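PDB 3F67: putative dienelactone hydrolase from Klebsiella pneumoniae subsp. pneumoniae MGH 78578, which is probably an alpha/beta-hydrolase-fold enzyme of the dienelactone hydrolase family that hydrolyses carboxylic ester bonds. Local coordinates for residues Leu117-Phe122 with Lys140-Trp145; Gln39-Val44 with Phe122-Arg127. All coordinates share one frame; numbering follows the deposited sequence.

Interaction 1: residues Leu117-Phe122 with Lys140-Trp145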
ATOM      1  N   LEU A 117      -7.431   9.698   7.030  1.00 14.22           N
ATOM      2  CA  LEU A 117      -7.056   8.370   6.521  1.00 13.57           C
ATOM      3  C   LEU A 117      -6.127   8.458   5.337  1.00 13.65           C
ATOM      4  O   LEU A 117      -6.422   9.136   4.348  1.00 14.44           O
ATOM      5  CB  LEU A 117      -8.312   7.589   6.085  1.00 13.30           C
ATOM      6  CG  LEU A 117      -8.128   6.109   5.703  1.00 14.33           C
ATOM      7  CD1 LEU A 117      -7.719   5.192   6.888  1.00 15.80           C
ATOM      8  CD2 LEU A 117      -9.447   5.588   5.003  1.00 13.90           C
ATOM      9  N   LEU A 118      -5.041   7.696   5.429  1.00 12.95           N
ATOM     10  CA  LEU A 118      -3.957   7.700   4.402  1.00 12.78           C
ATOM     11  C   LEU A 118      -3.613   6.242   4.090  1.00 13.70           C
ATOM     12  O   LEU A 118      -3.896   5.339   4.902  1.00 14.52           O
ATOM     13  CB  LEU A 118      -2.731   8.404   4.967  1.00 12.06           C
ATOM     14  CG  LEU A 118      -2.947   9.834   5.450  1.00 13.99           C
ATOM     15  CD1 LEU A 118      -1.761  10.281   6.298  1.00 14.58           C
ATOM     16  CD2 LEU A 118      -3.183  10.777   4.266  1.00 14.56           C
ATOM     17  N   ILE A 119      -2.963   5.979   2.946  1.00 13.78           N
ATOM     18  CA  ILE A 119      -2.554   4.613   2.671  1.00 13.13           C
ATOM     19  C   ILE A 119      -1.255   4.617   1.871  1.00 13.76           C
ATOM     20  O   ILE A 119      -1.027   5.501   1.025  1.00 13.06           O
ATOM     21  CB  ILE A 119      -3.670   3.856   1.905  1.00 14.09           C
ATOM     22  CG1 ILE A 119      -3.323   2.386   1.716  1.00 14.30           C
ATOM     23  CG2 ILE A 119      -4.022   4.563   0.556  1.00 13.98           C
ATOM     24  CD1 ILE A 119      -4.584   1.547   1.169  1.00 15.17           C
ATOM     25  N   THR A 120      -0.404   3.642   2.142  1.00 13.87           N
ATOM     26  CA  THR A 120       0.766   3.414   1.291  1.00 14.02           C
ATOM     27  C   THR A 120       0.931   1.907   1.092  1.00 14.30           C
ATOM     28  O   THR A 120       0.542   1.104   1.954  1.00 16.27           O
ATOM     29  CB  THR A 120       2.040   4.067   1.893  1.00 15.01           C
ATOM     30  OG1 THR A 120       3.073   4.086   0.897  1.00 13.63           O
ATOM     31  CG2 THR A 120       2.548   3.333   3.177  1.00 15.66           C
ATOM     32  N   GLY A 121       1.511   1.521  -0.023  1.00 14.48           N
ATOM     33  CA  GLY A 121       1.624   0.075  -0.281  1.00 14.45           C
ATOM     34  C   GLY A 121       2.729  -0.192  -1.275  1.00 14.76           C
ATOM     35  O   GLY A 121       3.101   0.694  -2.039  1.00 14.26           O
ATOM     36  N   PHE A 122       3.241  -1.430  -1.263  1.00 14.38           N
ATOM     37  CA  PHE A 122       4.473  -1.756  -1.991  1.00 13.81           C
ATOM     38  C   PHE A 122       4.233  -2.943  -2.895  1.00 14.96           C
ATOM     39  O   PHE A 122       3.673  -3.927  -2.453  1.00 16.47           O
ATOM     40  CB  PHE A 122       5.594  -2.113  -0.977  1.00 14.22           C
ATOM     41  CG  PHE A 122       5.861  -0.995  -0.015  1.00 15.24           C
ATOM     42  CD1 PHE A 122       6.847  -0.052  -0.294  1.00 15.43           C
ATOM     43  CD2 PHE A 122       5.067  -0.870   1.138  1.00 17.13           C
ATOM     44  CE1 PHE A 122       7.065   1.065   0.611  1.00 16.20           C
ATOM     45  CE2 PHE A 122       5.233   0.228   2.003  1.00 16.68           C
ATOM     46  CZ  PHE A 122       6.234   1.179   1.738  1.00 14.22           C
ATOM     47  N   LYS A 140      -7.775  10.404   2.252  1.00 14.31           N
ATOM     48  CA  LYS A 140      -7.219  11.742   2.030  1.00 13.51           C
ATOM     49  C   LYS A 140      -6.038  11.768   1.067  1.00 14.13           C
ATOM     50  O   LYS A 140      -5.878  12.745   0.331  1.00 13.71           O
ATOM     51  CB  LYS A 140      -6.768  12.358   3.360  1.00 14.34           C
ATOM     52  CG  LYS A 140      -7.971  12.638   4.294  1.00 14.07           C
ATOM     53  CD  LYS A 140      -8.895  13.693   3.648  1.00 16.79           C
ATOM     54  CE  LYS A 140      -9.948  14.190   4.635  1.00 18.75           C
ATOM     55  NZ  LYS A 140     -10.984  13.152   4.875  1.00 18.87           N
ATOM     56  N   ALA A 141      -5.217  10.721   1.077  1.00 13.82           N
ATOM     57  CA  ALA A 141      -4.092  10.663   0.147  1.00 14.02           C
ATOM     58  C   ALA A 141      -3.498   9.273   0.118  1.00 14.06           C
ATOM     59  O   ALA A 141      -3.766   8.446   1.028  1.00 14.24           O
ATOM     60  CB  ALA A 141      -3.002  11.694   0.559  1.00 13.96           C
ATOM     61  N   ALA A 142      -2.710   9.010  -0.938  1.00 13.77           N
ATOM     62  CA  ALA A 142      -2.172   7.649  -1.147  1.00 13.52           C
ATOM     63  C   ALA A 142      -0.788   7.750  -1.775  1.00 13.69           C
ATOM     64  O   ALA A 142      -0.519   8.657  -2.571  1.00 13.85           O
ATOM     65  CB  ALA A 142      -3.090   6.817  -2.092  1.00 12.99           C
ATOM     66  N   VAL A 143       0.090   6.837  -1.380  1.00 13.49           N
ATOM     67  CA  VAL A 143       1.440   6.708  -1.977  1.00 14.86           C
ATOM     68  C   VAL A 143       1.647   5.257  -2.396  1.00 13.64           C
ATOM     69  O   VAL A 143       1.694   4.354  -1.538  1.00 14.46           O
ATOM     70  CB  VAL A 143       2.562   7.181  -0.998  1.00 14.26           C
ATOM     71  CG1 VAL A 143       3.981   7.007  -1.661  1.00 15.21           C
ATOM     72  CG2 VAL A 143       2.312   8.708  -0.660  1.00 15.63           C
ATOM     73  N   ALA A 144       1.787   5.042  -3.718  1.00 13.71           N
ATOM     74  CA  ALA A 144       1.881   3.670  -4.280  1.00 13.22           C
ATOM     75  C   ALA A 144       3.335   3.476  -4.700  1.00 13.78           C
ATOM     76  O   ALA A 144       3.878   4.275  -5.499  1.00 14.89           O
ATOM     77  CB  ALA A 144       0.967   3.572  -5.481  1.00 13.12           C
ATOM     78  N   TRP A 145       3.979   2.433  -4.175  1.00 13.54           N
ATOM     79  CA  TRP A 145       5.347   2.139  -4.585  1.00 13.74           C
ATOM     80  C   TRP A 145       5.351   0.969  -5.560  1.00 14.12           C
ATOM     81  O   TRP A 145       4.941  -0.122  -5.205  1.00 14.63           O
ATOM     82  CB  TRP A 145       6.200   1.739  -3.408  1.00 13.93           C
ATOM     83  CG  TRP A 145       6.275   2.737  -2.257  1.00 13.61           C
ATOM     84  CD1 TRP A 145       5.245   3.108  -1.401  1.00 12.23           C
ATOM     85  CD2 TRP A 145       7.473   3.392  -1.765  1.00 12.78           C
ATOM     86  NE1 TRP A 145       5.747   3.978  -0.431  1.00 13.59           N
ATOM     87  CE2 TRP A 145       7.101   4.137  -0.619  1.00 14.32           C
ATOM     88  CE3 TRP A 145       8.820   3.409  -2.193  1.00 14.28           C
ATOM     89  CZ2 TRP A 145       8.049   4.943   0.124  1.00 14.73           C
ATOM     90  CZ3 TRP A 145       9.790   4.136  -1.443  1.00 13.00           C
ATOM     91  CH2 TRP A 145       9.382   4.902  -0.299  1.00 15.19           C
TER
HETATM   92  O   HOH W   1     -10.231  10.492   6.107  1.00 14.95           O
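W145 and F122 lie side by side at the C-terminal ends of two parallel strands, where CE1 of the phenyl ring comes over one face of the indole, 3.3 Å from CE2 of W145. The two planes are turned 31° from each other, so the rings overlap obliquely. In both residues CG is anti to the carbonyl carbon (chi1 -58° in F122 and -57° in W145), which sends the rings the same way from neighbouring strands. A broad indole suits this place because its rim also serves T120: OG1 lies at the indole edge, in its plane, and accepts a weak bond from NE1 of W145 at 3.0 Å. T120 OG1 in turn donates to V143 O at 2.8 Å, an oxygen that G121 N also grips at 3.2 Å. A threonine here thus links ring and backbone within a buried layer. The strands belong to the beta-alpha-beta unit 116-122, 124-133, 141-145 in the central sheet of the alpha/beta-hydrolase fold. On the face opposite T120 and W145, branched I119 sets CG2 3.6 Å from CB of A142, whose small side chain also meets T129 of helix 124-133. At the more open end, L117 O receives K140 N at 2.8 Å, while the lysine chain bends back until NZ shares a water with L117 N.

Interaction 2: residues Gln39-Val44 with Phe122-Arg127; sequences QEIFGV and FCWGGR
W124 and Q39 bring together, at the C-terminal ends of the parallel strands, the loop after strand 32-38 and the start of helix 124-133, reached through the tight turn at C123, which has the form of a nucleophile elbow (G121, C123, G125). Q39 O lies in the plane of the W124 indole at its edge, 3.4 Å from CE3, and the aliphatic CG of Q39 passes 3.9 Å from CZ3 of W124. With its CG anti to the backbone N (chi1 178°), W124 sends its indole across the side chain of Q39, and its CB also meets I41 CG2 at 3.7 Å. Isoleucine is apt there, since its side chain also packs on L83, F84 and V88 of helix 80-88. E40 runs beside the elbow itself: its CG packs 3.8 Å from CB of F122, and OE2 comes 3.7 Å from CB of C123. Its carboxylate is held from beyond the contact by a salt bridge from OE1 to R219. C123, at the N-cap position with a positive phi of 65°, touches H212 and is probably the nucleophile of a Cys-His-Asp triad with H212 and D180. Glycine suits position 125 because a CB would collide with Q39 O. Farther out, Y68 meets the W124 ring edge-to-face, and L67 N binds OE1 of Q39. The other end of that amide is used at home, NE2 donating to E40 O. Between the two backbones sits a water that accepts from both I41 N, at 3.1 Å, and W124 N, at 3.2 Å.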
ATOM      1  N   GLN A  39       0.926  -4.720   2.285  1.00 13.38           N
ATOM      2  CA  GLN A  39       2.020  -5.686   2.046  1.00 13.39           C
ATOM      3  C   GLN A  39       2.384  -5.910   0.566  1.00 14.40           C
ATOM      4  O   GLN A  39       1.586  -5.597  -0.342  1.00 14.86           O
ATOM      5  CB  GLN A  39       1.492  -7.025   2.587  1.00 13.62           C
ATOM      6  CG  GLN A  39       0.202  -7.422   1.874  1.00 15.12           C
ATOM      7  CD  GLN A  39      -0.256  -8.825   2.276  1.00 18.36           C
ATOM      8  OE1 GLN A  39      -0.864  -8.988   3.329  1.00 17.79           O
ATOM      9  NE2 GLN A  39       0.085  -9.831   1.468  1.00 17.83           N
ATOM     10  N   GLU A  40       3.592  -6.459   0.338  1.00 14.22           N
ATOM     11  CA  GLU A  40       3.923  -7.128  -0.918  1.00 14.78           C
ATOM     12  C   GLU A  40       3.279  -8.532  -0.895  1.00 14.28           C
ATOM     13  O   GLU A  40       2.444  -8.830  -0.003  1.00 14.55           O
ATOM     14  CB  GLU A  40       5.437  -7.231  -1.048  1.00 14.97           C
ATOM     15  CG  GLU A  40       6.160  -5.863  -0.794  1.00 15.99           C
ATOM     16  CD  GLU A  40       7.680  -5.980  -0.957  1.00 20.93           C
ATOM     17  OE1 GLU A  40       8.350  -6.528  -0.052  1.00 21.62           O
ATOM     18  OE2 GLU A  40       8.230  -5.460  -1.957  1.00 23.39           O
ATOM     19  N   ILE A  41       3.643  -9.400  -1.849  1.00 13.73           N
ATOM     20  CA  ILE A  41       3.079 -10.762  -1.855  1.00 13.14           C
ATOM     21  C   ILE A  41       3.560 -11.639  -0.671  1.00 13.77           C
ATOM     22  O   ILE A  41       3.075 -12.760  -0.485  1.00 13.62           O
ATOM     23  CB  ILE A  41       3.384 -11.500  -3.167  1.00 14.61           C
ATOM     24  CG1 ILE A  41       4.888 -11.603  -3.416  1.00 14.59           C
ATOM     25  CG2 ILE A  41       2.660 -10.765  -4.313  1.00 14.15           C
ATOM     26  CD1 ILE A  41       5.265 -12.433  -4.620  1.00 16.49           C
ATOM     27  N   PHE A  42       4.482 -11.109   0.127  1.00 13.12           N
ATOM     28  CA  PHE A  42       5.074 -11.900   1.201  1.00 14.37           C
ATOM     29  C   PHE A  42       4.324 -11.809   2.505  1.00 14.60           C
ATOM     30  O   PHE A  42       4.740 -12.411   3.512  1.00 15.10           O
ATOM     31  CB  PHE A  42       6.573 -11.553   1.367  1.00 14.10           C
ATOM     32  CG  PHE A  42       7.312 -11.561   0.057  1.00 16.66           C
ATOM     33  CD1 PHE A  42       7.385 -12.730  -0.707  1.00 16.24           C
ATOM     34  CD2 PHE A  42       7.878 -10.381  -0.447  1.00 18.99           C
ATOM     35  CE1 PHE A  42       8.044 -12.757  -1.985  1.00 17.41           C
ATOM     36  CE2 PHE A  42       8.543 -10.394  -1.708  1.00 19.80           C
ATOM     37  CZ  PHE A  42       8.606 -11.602  -2.474  1.00 17.59           C
ATOM     38  N   GLY A  43       3.245 -11.042   2.502  1.00 14.84           N
ATOM     39  CA  GLY A  43       2.415 -10.880   3.704  1.00 14.87           C
ATOM     40  C   GLY A  43       3.021  -9.891   4.675  1.00 14.41           C
ATOM     41  O   GLY A  43       3.866  -9.051   4.300  1.00 13.84           O
ATOM     42  N   VAL A  44       2.572  -9.947   5.930  1.00 14.45           N
ATOM     43  CA  VAL A  44       3.053  -8.915   6.910  1.00 14.08           C
ATOM     44  C   VAL A  44       4.391  -9.415   7.471  1.00 14.80           C
ATOM     45  O   VAL A  44       4.510  -9.926   8.600  1.00 15.74           O
ATOM     46  CB  VAL A  44       1.983  -8.584   7.981  1.00 14.68           C
ATOM     47  CG1 VAL A  44       2.486  -7.422   8.904  1.00 16.98           C
ATOM     48  CG2 VAL A  44       0.747  -8.089   7.295  1.00 15.35           C
ATOM     49  N   PHE A 122       3.241  -1.430  -1.263  1.00 14.38           N
ATOM     50  CA  PHE A 122       4.473  -1.756  -1.991  1.00 13.81           C
ATOM     51  C   PHE A 122       4.233  -2.943  -2.895  1.00 14.96           C
ATOM     52  O   PHE A 122       3.673  -3.927  -2.453  1.00 16.47           O
ATOM     53  CB  PHE A 122       5.594  -2.113  -0.977  1.00 14.22           C
ATOM     54  CG  PHE A 122       5.861  -0.995  -0.015  1.00 15.24           C
ATOM     55  CD1 PHE A 122       6.847  -0.052  -0.294  1.00 15.43           C
ATOM     56  CD2 PHE A 122       5.067  -0.870   1.138  1.00 17.13           C
ATOM     57  CE1 PHE A 122       7.065   1.065   0.611  1.00 16.20           C
ATOM     58  CE2 PHE A 122       5.233   0.228   2.003  1.00 16.68           C
ATOM     59  CZ  PHE A 122       6.234   1.179   1.738  1.00 14.22           C
ATOM     60  N   CYS A 123       4.662  -2.814  -4.143  0.50 15.48           N
ATOM     61  CA  CYS A 123       4.660  -3.933  -5.058  0.50 16.82           C
ATOM     62  C   CYS A 123       3.209  -4.364  -5.333  0.50 16.23           C
ATOM     63  O   CYS A 123       2.420  -3.540  -5.828  0.50 15.70           O
ATOM     64  CB  CYS A 123       5.517  -5.051  -4.475  0.50 17.70           C
ATOM     65  SG  CYS A 123       5.796  -6.191  -5.713  0.50 23.29           S
ATOM     66  N   TRP A 124       2.832  -5.605  -4.998  1.00 15.31           N
ATOM     67  CA  TRP A 124       1.395  -6.017  -5.057  1.00 15.15           C
ATOM     68  C   TRP A 124       0.513  -4.956  -4.356  1.00 15.22           C
ATOM     69  O   TRP A 124      -0.567  -4.537  -4.854  1.00 14.71           O
ATOM     70  CB  TRP A 124       1.216  -7.399  -4.387  1.00 15.11           C
ATOM     71  CG  TRP A 124      -0.199  -7.883  -4.350  1.00 14.98           C
ATOM     72  CD1 TRP A 124      -0.861  -8.603  -5.332  1.00 15.36           C
ATOM     73  CD2 TRP A 124      -1.130  -7.669  -3.303  1.00 16.30           C
ATOM     74  NE1 TRP A 124      -2.173  -8.862  -4.933  1.00 15.04           N
ATOM     75  CE2 TRP A 124      -2.345  -8.321  -3.675  1.00 14.94           C
ATOM     76  CE3 TRP A 124      -1.038  -7.047  -2.030  1.00 14.37           C
ATOM     77  CZ2 TRP A 124      -3.480  -8.317  -2.840  1.00 16.67           C
ATOM     78  CZ3 TRP A 124      -2.182  -7.045  -1.193  1.00 16.24           C
ATOM     79  CH2 TRP A 124      -3.368  -7.670  -1.610  1.00 16.66           C
ATOM     80  N   GLY A 125       1.003  -4.509  -3.199  1.00 13.93           N
ATOM     81  CA  GLY A 125       0.329  -3.502  -2.391  1.00 13.95           C
ATOM     82  C   GLY A 125       0.257  -2.104  -2.997  1.00 14.45           C
ATOM     83  O   GLY A 125      -0.660  -1.328  -2.659  1.00 15.73           O
ATOM     84  N   GLY A 126       1.187  -1.809  -3.899  1.00 14.74           N
ATOM     85  CA  GLY A 126       1.188  -0.516  -4.599  1.00 13.91           C
ATOM     86  C   GLY A 126       0.087  -0.507  -5.638  1.00 13.46           C
ATOM     87  O   GLY A 126      -0.532   0.528  -5.842  1.00 13.76           O
ATOM     88  N   ARG A 127      -0.188  -1.650  -6.273  1.00 13.54           N
ATOM     89  CA  ARG A 127      -1.342  -1.686  -7.181  1.00 13.61           C
ATOM     90  C   ARG A 127      -2.637  -1.505  -6.396  1.00 14.14           C
ATOM     91  O   ARG A 127      -3.517  -0.742  -6.794  1.00 13.80           O
ATOM     92  CB  ARG A 127      -1.347  -2.982  -8.006  1.00 12.69           C
ATOM     93  CG  ARG A 127      -2.662  -3.154  -8.815  1.00 12.40           C
ATOM     94  CD  ARG A 127      -2.612  -4.407  -9.676  1.00 14.67           C
ATOM     95  NE  ARG A 127      -3.944  -4.726 -10.220  1.00 15.07           N
ATOM     96  CZ  ARG A 127      -4.895  -5.349  -9.540  1.00 16.22           C
ATOM     97  NH1 ARG A 127      -4.659  -5.793  -8.300  1.00 15.61           N
ATOM     98  NH2 ARG A 127      -6.068  -5.594 -10.125  1.00 15.36           N
TER
HETATM   99  O   HOH W   2       4.810  -8.034  -4.399  1.00 22.10           O

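How the interactions relate
The centres of the two contacts lie about 12 Å apart, and the contacts share F122, which ends strand 116-122 and leads into the turn before helix 124-133. Along the chain the segments alternate: 39-44 comes first, then 117-122 running into 122-127, and finally 140-145. Interaction 1 joins neighbouring strands inside the sheet; interaction 2 lies at the C-terminal ends of the parallel strands, where strand 32-38, on the other side of strand 116-122, gives way to the loop 39-44. A probable hydrogen bond from C123 N to W145 O, 2.9 Å long, and packing of A144 CB against G126 O tie them directly. The turn with the presumed nucleophile is therefore bonded through F122 to V38 of strand 32-38 and through C123 to W145 of strand 141-145.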